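PDB 5OHU: soluble lytic murein transglycosylase from Pseudomonas aeruginosa, which probably cleaves the glycan strands of cell-wall peptidoglycan as a lytic transglycosylase, working both exolytically and endolytically. Local coordinates for residues A480-E485 and S494-I499; A555-Q560 and A574-G579; S563-N568 and G581-W586. One frame throughout, in Å; residues are numbered along the deposited sequence.

Interaction 1 of 3, residues A480-E485 and S494-I499; sequences ATLVRE and SWIFAI. With PO4 (phosphate ion), chain I.
Leu482 covers the ring of Phe497, and its chain can be followed atom by atom across that ring. CB comes first, 3.4 Å from Phe497 CE1, at the rim. CG stands a little farther back, with Phe497 CZ as its neighbour. CD1 then settles almost squarely over the ring: it lies 3.4 Å from the Phe497 centroid and 9° off the ring normal, a close CH-pi contact. Leu482 CD2, the other branch, turns to Ile496 CG1, 4.2 Å away. CG anti to the carbonyl carbon (chi1 -75°) starts the chain along the ring, and the second torsion sets CD1 over it. Val483 adds CG2 near the plane of the same ring, 3.9 Å from Phe497 CE1, so the phenyl group is held over a face and at an edge. Beyond the contact, Phe497 meets Tyr621 and Leu625. On another side of helix 479-488, Thr481 OG1 lies 3.0 Å from O4 of a phosphate, probably from the crystallisation liquor, with Asp548 also beside that hydroxyl. This apolar join, without a hydrogen bond across it, is the packing of two consecutive helices, whose short segments run at 127° to each other, in the mainly helical, lysozyme-like SLT domain.

Interaction 2 of 3, residues A555-Q560 and A574-G579; sequences AAYLSQ and AAYNAG
Tyr557 and Leu558, consecutive residues of helix 547-564, both reach Tyr576 on helix 569-578. At the start of the segment, Ala555 turns away from this partner and packs on Ile496 instead, while Ala556 lies against Thr530 and Phe534 of helix 524-534. Tyr557 is the first to touch. Its CG is anti to the backbone N (chi1 174°), which carries the ring across to the other helix and presents one edge: CD2 lies 3.7 Å from Tyr576 CE2, which sits in the plane of the Tyr557 ring. The two rings form an offset edge-to-face pair, with centroids 5.7 Å apart and planes at 63°. Leu558 approaches the same tyrosine about at right angles, bringing CD1 to 3.7 Å from Tyr576 CD2. One side of the Tyr576 ring, from CD2 to CE2, therefore carries the whole contact, and its hydroxyl is bonded to the carbonyl oxygen of Met520, which limits the freedom of the ring. Ser559 and Gln560 come next and serve the helix itself. Ser559 OG, held back against the backbone by chi1 of 78°, donates to Ala556 O at 2.7 Å, and Gln560 N donates to that same Ala556 O at 3.1 Å, so the carbonyl is gripped twice. In the surrounding fold, Leu558 also packs on Trp495 and Ile499 of helix 493-504, and Tyr557 on Thr530 of helix 524-534. Tyr576 adds Glu503 of helix 493-504, Leu522 of a loop and Tyr610 of helix 605-624, which places the tyrosine pair where helices 493-504, 524-534, 547-564, 569-578 and 605-624 come together.

Interaction 3 of 3, residues S563-N568 and G581-W586; sequences SQFNGN and GRVRQW
Phe565 meets Val583 and Arg584 of helix 580-586, and these three side chains make up most of the contact. Phe565 buries the most surface. It is the first residue past helix 547-564, and with CG anti to the carbonyl carbon (chi1 -72°) its ring projects toward the other segment. The leading atoms are CE1 and CZ: Phe565 CE1 lies 3.6 Å from Val583 CG1, and Phe565 CZ stands 3.8 Å from Val583 CB. The valine thus meets the phenyl tip with its CB and one methyl, approaching CE1 and CZ at a slant. Arg584 flanks this pair with its aliphatic part, CG lying 4.1 Å from Phe565 CE1, at the exposed margin of the contact. Its chain bends at chi3, and the guanidinium turns back so that one face lies above Gly581 CA; two conformers exist, so this placement is tentative. Asn566, with positive phi, is the C-prime residue of a Schellman motif, with Gly567 N bonded to His562 O, and Asn566 N to Ser563 O at 3.1 Å. A type I' turn from Phe565 to Asn568 overlaps it, closed by Asn568 N to Phe565 O at 3.0 Å. On the outer side of the second helix, Arg582 NH1 donates to Gln585 OE1 at 3.0 Å, in the plane of both the guanidinium and the carbonyl. In the fold, Asn568 is the N-cap of helix 569-578, its OD1 accepting from Leu571 N. That helix also supplies Leu571 and Ala575 to Phe565, and Ala574 to Val583, so the contact lies alongside helix 569-578, with the end of helix 547-564 and helix 580-586 both packed on it.

How the interactions relate
All three contacts lie within the SLT domain, on the same side of the chain's centre. Interaction 1 comes first and closes before the others open; interactions 2 and 3 interleave, since helix 547-564 serves both and its partners, helices 569-578 and 580-586, follow each other. Centres of interactions 1 and 2 are about 14 Å apart and the two touch; those of 2 and 3 are about 9 Å apart and also touch, through the Ala575 and Ala578 side of helix 569-578. Interactions 1 and 3, about 21 Å apart between centres, do not touch. Interaction 2 therefore bridges the others, so that the helices of the probable catalytic domain are joined in one continuous packed cluster.

Interaction 1 of 3, residues A480-E485 and S494-I499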
loop_
_atom_site.group_PDB
_atom_site.type_symbol
_atom_site.label_atom_id
_atom_site.label_comp_id
_atom_site.label_asym_id
_atom_site.label_seq_id
_atom_site.Cartn_x
_atom_site.Cartn_y
_atom_site.Cartn_z
ATOM N N ALA A 480 -24.640 1.370 19.446
ATOM C CA ALA A 480 -25.565 0.544 20.218
ATOM C C ALA A 480 -25.515 -0.908 19.758
ATOM O O ALA A 480 -25.448 -1.828 20.580
ATOM C CB ALA A 480 -26.991 1.103 20.118
ATOM N N THR A 481 -25.541 -1.130 18.441
ATOM C CA THR A 481 -25.411 -2.483 17.911
ATOM C C THR A 481 -24.019 -3.063 18.168
ATOM O O THR A 481 -23.890 -4.257 18.461
ATOM C CB THR A 481 -25.718 -2.495 16.413
ATOM O OG1 THR A 481 -27.022 -1.936 16.190
ATOM C CG2 THR A 481 -25.679 -3.929 15.871
ATOM N N LEU A 482 -22.962 -2.250 18.058
ATOM C CA LEU A 482 -21.621 -2.768 18.327
ATOM C C LEU A 482 -21.496 -3.292 19.756
ATOM O O LEU A 482 -20.967 -4.390 19.980
ATOM C CB LEU A 482 -20.573 -1.696 18.052
ATOM C CG LEU A 482 -20.237 -1.370 16.588
ATOM C CD1 LEU A 482 -19.095 -0.392 16.505
ATOM C CD2 LEU A 482 -19.782 -2.621 15.877
ATOM N N VAL A 483 -21.991 -2.526 20.734
ATOM C CA VAL A 483 -21.889 -2.921 22.135
ATOM C C VAL A 483 -22.764 -4.141 22.416
ATOM O O VAL A 483 -22.342 -5.083 23.098
ATOM C CB VAL A 483 -22.240 -1.716 23.034
ATOM C CG1 VAL A 483 -22.303 -2.113 24.511
ATOM C CG2 VAL A 483 -21.192 -0.598 22.835
ATOM N N ARG A 484 -23.982 -4.158 21.869
ATOM C CA ARG A 484 -24.885 -5.285 22.077
ATOM C C ARG A 484 -24.306 -6.586 21.522
ATOM O O ARG A 484 -24.279 -7.611 22.211
ATOM C CB ARG A 484 -26.243 -4.980 21.442
ATOM C CG ARG A 484 -27.187 -6.160 21.473
ATOM C CD ARG A 484 -28.509 -5.837 20.844
ATOM N NE ARG A 484 -28.991 -4.550 21.341
ATOM C CZ ARG A 484 -29.305 -3.506 20.581
ATOM N NH1 ARG A 484 -29.191 -3.602 19.263
ATOM N NH2 ARG A 484 -29.739 -2.386 21.156
ATOM N N GLU A 485 -23.838 -6.575 20.275
ATOM C CA GLU A 485 -23.344 -7.826 19.711
ATOM C C GLU A 485 -22.048 -8.244 20.365
ATOM O O GLU A 485 -21.804 -9.443 20.547
ATOM C CB GLU A 485 -23.192 -7.731 18.195
ATOM C CG GLU A 485 -24.480 -7.246 17.522
ATOM C CD GLU A 485 -25.566 -8.308 17.525
ATOM O OE1 GLU A 485 -25.216 -9.516 17.476
ATOM O OE2 GLU A 485 -26.770 -7.926 17.617
ATOM N N SER A 494 -14.591 -2.814 22.955
ATOM C CA SER A 494 -13.562 -1.992 22.336
ATOM C C SER A 494 -12.884 -2.733 21.195
ATOM O O SER A 494 -12.471 -2.114 20.211
ATOM C CB SER A 494 -12.522 -1.567 23.368
ATOM O OG SER A 494 -11.884 -2.689 23.925
ATOM N N TRP A 495 -12.783 -4.054 21.298
ATOM C CA TRP A 495 -12.120 -4.827 20.257
ATOM C C TRP A 495 -12.900 -4.767 18.949
ATOM O O TRP A 495 -12.311 -4.601 17.876
ATOM C CB TRP A 495 -11.942 -6.270 20.725
ATOM C CG TRP A 495 -11.029 -7.087 19.855
ATOM C CD1 TRP A 495 -9.893 -6.660 19.199
ATOM C CD2 TRP A 495 -11.185 -8.472 19.528
ATOM N NE1 TRP A 495 -9.331 -7.710 18.497
ATOM C CE2 TRP A 495 -10.104 -8.831 18.682
ATOM C CE3 TRP A 495 -12.130 -9.450 19.873
ATOM C CZ2 TRP A 495 -9.951 -10.125 18.173
ATOM C CZ3 TRP A 495 -11.975 -10.744 19.372
ATOM C CH2 TRP A 495 -10.887 -11.069 18.538
ATOM N N ILE A 496 -14.229 -4.861 19.017
ATOM C CA ILE A 496 -15.003 -4.865 17.786
ATOM C C ILE A 496 -15.025 -3.472 17.143
ATOM O O ILE A 496 -14.983 -3.351 15.912
ATOM C CB ILE A 496 -16.409 -5.423 18.067
ATOM C CG1 ILE A 496 -17.130 -5.765 16.775
ATOM C CG2 ILE A 496 -17.250 -4.439 18.840
ATOM C CD1 ILE A 496 -18.457 -6.454 17.020
ATOM N N PHE A 497 -15.084 -2.404 17.941
ATOM C CA PHE A 497 -14.867 -1.067 17.396
ATOM C C PHE A 497 -13.505 -0.976 16.712
ATOM O O PHE A 497 -13.388 -0.432 15.608
ATOM C CB PHE A 497 -14.950 -0.015 18.500
ATOM C CG PHE A 497 -16.340 0.338 18.916
ATOM C CD1 PHE A 497 -17.058 -0.498 19.752
ATOM C CD2 PHE A 497 -16.916 1.529 18.506
ATOM C CE1 PHE A 497 -18.334 -0.171 20.150
ATOM C CE2 PHE A 497 -18.193 1.868 18.909
ATOM C CZ PHE A 497 -18.901 1.014 19.732
ATOM N N ALA A 498 -12.461 -1.507 17.369
ATOM C CA ALA A 498 -11.117 -1.495 16.799
ATOM C C ALA A 498 -11.053 -2.251 15.475
ATOM O O ALA A 498 -10.466 -1.766 14.504
ATOM C CB ALA A 498 -10.117 -2.093 17.791
ATOM N N ILE A 499 -11.627 -3.453 15.425
ATOM C CA ILE A 499 -11.593 -4.229 14.194
ATOM C C ILE A 499 -12.333 -3.478 13.099
ATOM O O ILE A 499 -11.877 -3.397 11.952
ATOM C CB ILE A 499 -12.189 -5.629 14.443
ATOM C CG1 ILE A 499 -11.232 -6.484 15.283
ATOM C CG2 ILE A 499 -12.614 -6.309 13.122
ATOM C CD1 ILE A 499 -10.134 -7.178 14.488
HETATM P P PO4 I . -27.598 1.424 14.365
HETATM O O1 PO4 I . -28.994 0.853 14.289
HETATM O O2 PO4 I . -27.672 2.934 14.300
HETATM O O3 PO4 I . -26.808 0.918 13.181
HETATM O O4 PO4 I . -26.937 0.999 15.657
#

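Interaction 2 of 3, residues A555-Q560 and A574-G579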
loop_
_atom_site.group_PDB
_atom_site.type_symbol
_atom_site.label_atom_id
_atom_site.label_comp_id
_atom_site.label_asym_id
_atom_site.label_seq_id
_atom_site.Cartn_x
_atom_site.Cartn_y
_atom_site.Cartn_z
ATOM N N ALA A 555 -19.473 -9.782 14.271
ATOM C CA ALA A 555 -19.221 -10.086 15.679
ATOM C C ALA A 555 -19.201 -11.584 15.915
ATOM O O ALA A 555 -18.351 -12.087 16.660
ATOM C CB ALA A 555 -20.285 -9.435 16.570
ATOM N N ALA A 556 -20.143 -12.307 15.305
ATOM C CA ALA A 556 -20.177 -13.757 15.451
ATOM C C ALA A 556 -18.903 -14.394 14.903
ATOM O O ALA A 556 -18.244 -15.179 15.591
ATOM C CB ALA A 556 -21.417 -14.321 14.753
ATOM N N TYR A 557 -18.535 -14.061 13.663
ATOM C CA TYR A 557 -17.310 -14.617 13.091
ATOM C C TYR A 557 -16.092 -14.264 13.941
ATOM O O TYR A 557 -15.253 -15.126 14.232
ATOM C CB TYR A 557 -17.119 -14.125 11.655
ATOM C CG TYR A 557 -15.794 -14.585 11.109
ATOM C CD1 TYR A 557 -15.627 -15.905 10.694
ATOM C CD2 TYR A 557 -14.717 -13.715 11.022
ATOM C CE1 TYR A 557 -14.421 -16.346 10.207
ATOM C CE2 TYR A 557 -13.500 -14.143 10.538
ATOM C CZ TYR A 557 -13.360 -15.461 10.133
ATOM O OH TYR A 557 -12.155 -15.910 9.660
ATOM N N LEU A 558 -15.997 -13.007 14.371
ATOM C CA LEU A 558 -14.893 -12.584 15.226
ATOM C C LEU A 558 -14.834 -13.406 16.514
ATOM O O LEU A 558 -13.744 -13.722 17.010
ATOM C CB LEU A 558 -15.040 -11.093 15.530
ATOM C CG LEU A 558 -13.949 -10.380 16.325
ATOM C CD1 LEU A 558 -12.590 -10.540 15.662
ATOM C CD2 LEU A 558 -14.312 -8.913 16.463
ATOM N N SER A 559 -15.992 -13.786 17.060
ATOM C CA SER A 559 -15.969 -14.573 18.287
ATOM C C SER A 559 -15.493 -15.997 18.030
ATOM O O SER A 559 -14.904 -16.612 18.923
ATOM C CB SER A 559 -17.349 -14.571 18.948
ATOM O OG SER A 559 -18.221 -15.462 18.282
ATOM N N GLN A 560 -15.743 -16.534 16.830
ATOM C CA GLN A 560 -15.201 -17.842 16.455
ATOM C C GLN A 560 -13.677 -17.816 16.381
ATOM O O GLN A 560 -12.998 -18.706 16.900
ATOM C CB GLN A 560 -15.770 -18.285 15.105
ATOM C CG GLN A 560 -17.148 -18.913 15.175
ATOM C CD GLN A 560 -17.652 -19.370 13.807
ATOM O OE1 GLN A 560 -17.612 -18.622 12.825
ATOM N NE2 GLN A 560 -18.117 -20.614 13.740
ATOM N N ALA A 574 -4.640 -11.270 14.362
ATOM C CA ALA A 574 -3.774 -11.714 13.273
ATOM C C ALA A 574 -4.518 -12.674 12.352
ATOM O O ALA A 574 -4.395 -12.597 11.124
ATOM C CB ALA A 574 -2.509 -12.368 13.838
ATOM N N ALA A 575 -5.318 -13.563 12.928
ATOM C CA ALA A 575 -6.023 -14.541 12.116
ATOM C C ALA A 575 -7.114 -13.886 11.290
ATOM O O ALA A 575 -7.352 -14.300 10.149
ATOM C CB ALA A 575 -6.612 -15.641 13.005
ATOM N N TYR A 576 -7.782 -12.867 11.845
ATOM C CA TYR A 576 -8.765 -12.125 11.068
ATOM C C TYR A 576 -8.154 -11.614 9.775
ATOM O O TYR A 576 -8.796 -11.656 8.721
ATOM C CB TYR A 576 -9.319 -10.959 11.894
ATOM C CG TYR A 576 -10.689 -10.454 11.451
ATOM C CD1 TYR A 576 -10.820 -9.520 10.420
ATOM C CD2 TYR A 576 -11.850 -10.912 12.069
ATOM C CE1 TYR A 576 -12.075 -9.046 10.020
ATOM C CE2 TYR A 576 -13.120 -10.451 11.680
ATOM C CZ TYR A 576 -13.220 -9.513 10.654
ATOM O OH TYR A 576 -14.469 -9.061 10.268
ATOM N N ASN A 577 -6.900 -11.169 9.828
ATOM C CA ASN A 577 -6.285 -10.535 8.679
ATOM C C ASN A 577 -5.578 -11.542 7.777
ATOM O O ASN A 577 -5.646 -11.418 6.550
ATOM C CB ASN A 577 -5.287 -9.470 9.141
ATOM C CG ASN A 577 -4.525 -8.849 7.970
ATOM O OD1 ASN A 577 -5.113 -8.129 7.152
ATOM N ND2 ASN A 577 -3.244 -9.172 7.849
ATOM N N ALA A 578 -4.905 -12.546 8.360
ATOM C CA ALA A 578 -4.072 -13.467 7.598
ATOM C C ALA A 578 -4.627 -14.880 7.523
ATOM O O ALA A 578 -4.103 -15.684 6.749
ATOM C CB ALA A 578 -2.645 -13.522 8.183
ATOM N N GLY A 579 -5.644 -15.211 8.308
ATOM C CA GLY A 579 -6.190 -16.546 8.329
ATOM C C GLY A 579 -5.668 -17.374 9.492
ATOM O O GLY A 579 -4.529 -17.219 9.945
#

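Interaction 3 of 3, residues S563-N568 and G581-W586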
loop_
_atom_site.group_PDB
_atom_site.type_symbol
_atom_site.label_atom_id
_atom_site.label_comp_id
_atom_site.label_asym_id
_atom_site.label_seq_id
_atom_site.Cartn_x
_atom_site.Cartn_y
_atom_site.Cartn_z
ATOM N N SER A 563 -12.402 -17.635 20.034
ATOM C CA SER A 563 -12.284 -18.862 20.824
ATOM C C SER A 563 -11.354 -19.877 20.180
ATOM O O SER A 563 -10.735 -20.664 20.893
ATOM C CB SER A 563 -13.653 -19.501 21.110
ATOM O OG SER A 563 -14.488 -19.456 19.987
ATOM N N GLN A 564 -11.191 -19.840 18.865
ATOM C CA GLN A 564 -10.248 -20.744 18.226
ATOM C C GLN A 564 -8.814 -20.505 18.704
ATOM O O GLN A 564 -8.016 -21.446 18.714
ATOM C CB GLN A 564 -10.370 -20.597 16.710
ATOM C CG GLN A 564 -9.270 -21.228 15.915
ATOM C CD GLN A 564 -9.558 -21.230 14.429
ATOM O OE1 GLN A 564 -10.412 -20.482 13.943
ATOM N NE2 GLN A 564 -8.841 -22.071 13.695
ATOM N N PHE A 565 -8.485 -19.288 19.146
ATOM C CA PHE A 565 -7.172 -18.969 19.698
ATOM C C PHE A 565 -7.266 -18.640 21.180
ATOM O O PHE A 565 -6.613 -17.713 21.680
ATOM C CB PHE A 565 -6.518 -17.833 18.911
ATOM C CG PHE A 565 -6.061 -18.264 17.552
ATOM C CD1 PHE A 565 -4.862 -18.961 17.399
ATOM C CD2 PHE A 565 -6.856 -18.047 16.441
ATOM C CE1 PHE A 565 -4.436 -19.393 16.166
ATOM C CE2 PHE A 565 -6.441 -18.488 15.195
ATOM C CZ PHE A 565 -5.212 -19.166 15.054
ATOM N N ASN A 566 -8.119 -19.386 21.880
ATOM C CA ASN A 566 -8.218 -19.366 23.340
ATOM C C ASN A 566 -8.492 -17.967 23.884
ATOM O O ASN A 566 -8.021 -17.602 24.957
ATOM C CB ASN A 566 -6.968 -19.975 23.972
ATOM C CG ASN A 566 -6.737 -21.401 23.497
ATOM O OD1 ASN A 566 -7.645 -22.229 23.540
ATOM N ND2 ASN A 566 -5.537 -21.679 22.996
ATOM N N GLY A 567 -9.289 -17.188 23.154
ATOM C CA GLY A 567 -9.671 -15.871 23.617
ATOM C C GLY A 567 -8.553 -14.861 23.623
ATOM O O GLY A 567 -8.638 -13.858 24.337
ATOM N N ASN A 568 -7.492 -15.108 22.854
ATOM C CA ASN A 568 -6.336 -14.221 22.803
ATOM C C ASN A 568 -6.528 -13.267 21.621
ATOM O O ASN A 568 -6.542 -13.705 20.469
ATOM C CB ASN A 568 -5.050 -15.042 22.669
ATOM C CG ASN A 568 -3.791 -14.177 22.590
ATOM O OD1 ASN A 568 -3.756 -13.155 21.902
ATOM N ND2 ASN A 568 -2.725 -14.628 23.247
ATOM N N GLY A 581 -4.739 -20.503 9.565
ATOM C CA GLY A 581 -3.649 -21.409 9.245
ATOM C C GLY A 581 -2.297 -20.729 9.301
ATOM O O GLY A 581 -1.345 -21.256 9.886
ATOM N N ARG A 582 -2.194 -19.546 8.691
ATOM C CA ARG A 582 -0.958 -18.783 8.779
ATOM C C ARG A 582 -0.567 -18.523 10.230
ATOM O O ARG A 582 0.618 -18.573 10.575
ATOM C CB ARG A 582 -1.097 -17.467 8.028
ATOM C CG ARG A 582 -0.898 -17.599 6.551
ATOM C CD ARG A 582 0.562 -17.720 6.225
ATOM N NE ARG A 582 0.782 -17.493 4.803
ATOM C CZ ARG A 582 1.227 -18.415 3.958
ATOM N NH1 ARG A 582 1.514 -19.630 4.400
ATOM N NH2 ARG A 582 1.397 -18.115 2.676
ATOM N N VAL A 583 -1.545 -18.230 11.093
ATOM C CA VAL A 583 -1.213 -17.919 12.480
ATOM C C VAL A 583 -0.682 -19.154 13.194
ATOM O O VAL A 583 0.329 -19.084 13.898
ATOM C CB VAL A 583 -2.419 -17.304 13.208
ATOM C CG1 VAL A 583 -2.090 -17.082 14.686
ATOM C CG2 VAL A 583 -2.800 -15.985 12.536
ATOM N N ARG A 584 -1.323 -20.312 13.001
ATOM C CA ARG A 584 -0.794 -21.540 13.589
ATOM C C ARG A 584 0.628 -21.814 13.102
ATOM O O ARG A 584 1.479 -22.270 13.874
ATOM C CB ARG A 584 -1.727 -22.715 13.283
ATOM C CG ARG A 584 -3.057 -22.624 14.026
ATOM C CD ARG A 584 -3.955 -23.848 13.824
ATOM N NE ARG A 584 -4.771 -23.766 12.611
ATOM C CZ ARG A 584 -4.573 -24.512 11.530
ATOM N NH1 ARG A 584 -3.588 -25.403 11.514
ATOM N NH2 ARG A 584 -5.359 -24.370 10.470
ATOM N N GLN A 585 0.914 -21.518 11.830
ATOM C CA GLN A 585 2.286 -21.655 11.347
ATOM C C GLN A 585 3.233 -20.729 12.098
ATOM O O GLN A 585 4.368 -21.111 12.405
ATOM C CB GLN A 585 2.366 -21.365 9.850
ATOM C CG GLN A 585 1.635 -22.359 8.973
ATOM C CD GLN A 585 2.030 -22.236 7.515
ATOM O OE1 GLN A 585 1.833 -21.192 6.891
ATOM N NE2 GLN A 585 2.592 -23.307 6.964
ATOM N N TRP A 586 2.792 -19.502 12.390
ATOM C CA TRP A 586 3.638 -18.564 13.117
ATOM C C TRP A 586 3.772 -18.909 14.597
ATOM O O TRP A 586 4.536 -18.252 15.307
ATOM C CB TRP A 586 3.094 -17.152 12.956
ATOM C CG TRP A 586 3.013 -16.711 11.530
ATOM C CD1 TRP A 586 3.714 -17.213 10.476
ATOM C CD2 TRP A 586 2.178 -15.676 10.998
ATOM N NE1 TRP A 586 3.380 -16.546 9.322
ATOM C CE2 TRP A 586 2.436 -15.601 9.612
ATOM C CE3 TRP A 586 1.243 -14.803 11.557
ATOM C CZ2 TRP A 586 1.775 -14.698 8.774
ATOM C CZ3 TRP A 586 0.595 -13.899 10.724
ATOM C CH2 TRP A 586 0.866 -13.852 9.352
#